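Local coordinates for protein particle-associated glycoside hydrolase (Acinetobacter phage Fri1, PDB 6C72) that probably degrades the capsular polysaccharide of the Acinetobacter baumannii host as a tailspike depolymerase during virus entry, at residues A[100-103]-A[104-107]. Numbering follows the deposited sequence.
Sequences ELLE and SDLI. With ZN (zinc ion), chain Q.
The carboxylate of Asp105 lies between two leucines. Leu101 CD2 rests over one of its faces, 3.5 Å from Asp105 OD2, and Leu102 CB lies on the other side of the plane, obliquely beyond the rim, 3.8 Å from the same oxygen. At the edge, Leu102 N donates to Asp105 OD2 from 2.8 Å, bending to 147° at the hydrogen and reaching the anti side of the oxygen, 20° out of the carboxylate plane. Asp105 CG stands anti to its carbonyl carbon and beside its backbone N, which turns the acid back over the chain to that amide. The return bond runs from Asp105 N to Leu102 O at 2.9 Å, its donor well above the carbonyl plane. It closes the type I beta turn from Leu102 to Asp105, so a backbone bond and a side-chain bond tie the same two residues together. Asp105 and Leu106 centre successive inverse gamma turns, the one at Leu106 carrying a weak bond from Ile107 N to Asp105 O. This surface loop joins strand 89-91 to helix 110-122, near the N-terminal end of the parallel beta-helix of this trimeric tailspike; backbone hydrogen bonds pair Glu100 with Lys132 and Leu101 with His134, fastening the loop to the start of strand 133-140. Beyond the turn, Leu101 CD1 meets Ile107 CD1 at 3.9 Å, the two side chains crossing at about a right angle. Leu106 CD2 packs 3.4 Å from Glu103 O, and that oxygen is hydrogen-bonded to the hydroxyl of Tyr136. With CG anti to the backbone N (chi1 -172°) and the chain extended, Glu103 leads away from the turn; its OE1 and OE2 chelate a zinc ion, each 2.2 Å from the metal, which also carries a water, while Ser209 hydrogen-bonds Glu103 OE2.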
loop_
_atom_site.group_PDB
_atom_site.type_symbol
_atom_site.label_atom_id
_atom_site.label_comp_id
_atom_site.label_asym_id
_atom_site.label_seq_id
_atom_site.Cartn_x
_atom_site.Cartn_y
_atom_site.Cartn_z
ATOM N N GLU A 100 -4.323 36.725 -22.555
ATOM C CA GLU A 100 -3.162 36.644 -23.449
ATOM C C GLU A 100 -2.174 37.789 -23.253
ATOM O O GLU A 100 -1.498 38.209 -24.189
ATOM C CB GLU A 100 -3.598 36.577 -24.908
ATOM C CG GLU A 100 -4.621 35.511 -25.163
ATOM C CD GLU A 100 -4.212 34.598 -26.295
ATOM O OE1 GLU A 100 -3.337 33.726 -26.066
ATOM O OE2 GLU A 100 -4.748 34.765 -27.419
ATOM N N LEU A 101 -2.070 38.302 -22.035
ATOM C CA LEU A 101 -1.093 39.336 -21.747
ATOM C C LEU A 101 0.302 38.725 -21.648
ATOM O O LEU A 101 0.465 37.554 -21.307
ATOM C CB LEU A 101 -1.475 40.060 -20.457
ATOM C CG LEU A 101 -2.722 40.947 -20.595
ATOM C CD1 LEU A 101 -3.065 41.667 -19.296
ATOM C CD2 LEU A 101 -2.531 41.966 -21.729
ATOM N N LEU A 102 1.312 39.519 -21.977
ATOM C CA LEU A 102 2.694 39.095 -21.811
ATOM C C LEU A 102 3.179 39.405 -20.396
ATOM O O LEU A 102 2.565 40.178 -19.659
ATOM C CB LEU A 102 3.589 39.756 -22.855
ATOM C CG LEU A 102 3.099 39.487 -24.276
ATOM C CD1 LEU A 102 3.853 40.326 -25.305
ATOM C CD2 LEU A 102 3.210 37.994 -24.574
ATOM N N GLU A 103 4.310 38.799 -20.024
ATOM C CA GLU A 103 4.866 39.058 -18.698
ATOM C C GLU A 103 5.172 40.538 -18.497
ATOM O O GLU A 103 5.143 41.028 -17.362
ATOM C CB GLU A 103 6.131 38.225 -18.468
ATOM C CG GLU A 103 6.648 38.301 -17.031
ATOM C CD GLU A 103 7.736 37.292 -16.716
ATOM O OE1 GLU A 103 8.454 36.869 -17.640
ATOM O OE2 GLU A 103 7.859 36.895 -15.544
ATOM N N SER A 104 5.435 41.274 -19.583
ATOM C CA SER A 104 5.737 42.695 -19.456
ATOM C C SER A 104 4.499 43.552 -19.196
ATOM O O SER A 104 4.650 44.717 -18.821
ATOM C CB SER A 104 6.446 43.209 -20.719
ATOM O OG SER A 104 5.688 42.959 -21.890
ATOM N N ASP A 105 3.294 42.999 -19.332
ATOM C CA ASP A 105 2.066 43.722 -19.006
ATOM C C ASP A 105 1.833 43.579 -17.510
ATOM O O ASP A 105 1.143 42.669 -17.050
ATOM C CB ASP A 105 0.889 43.169 -19.798
ATOM C CG ASP A 105 1.069 43.312 -21.300
ATOM O OD1 ASP A 105 1.379 44.428 -21.782
ATOM O OD2 ASP A 105 0.927 42.286 -22.004
ATOM N N LEU A 106 2.401 44.508 -16.742
ATOM C CA LEU A 106 2.370 44.451 -15.279
ATOM C C LEU A 106 1.063 45.065 -14.803
ATOM O O LEU A 106 0.997 46.219 -14.374
ATOM C CB LEU A 106 3.562 45.181 -14.684
ATOM C CG LEU A 106 4.911 44.742 -15.225
ATOM C CD1 LEU A 106 5.968 45.649 -14.637
ATOM C CD2 LEU A 106 5.183 43.294 -14.890
ATOM N N ILE A 107 -0.006 44.283 -14.910
ATOM C CA ILE A 107 -1.356 44.761 -14.635
ATOM C C ILE A 107 -1.917 43.960 -13.467
ATOM O O ILE A 107 -2.049 42.731 -13.558
ATOM C CB ILE A 107 -2.251 44.653 -15.880
ATOM C CG1 ILE A 107 -1.797 45.671 -16.935
ATOM C CG2 ILE A 107 -3.704 44.856 -15.516
ATOM C CD1 ILE A 107 -2.295 45.382 -18.332
HETATM ZN ZN ZN Q . 9.691 35.772 -16.154
HETATM O O HOH W 1 9.966 34.817 -14.419
#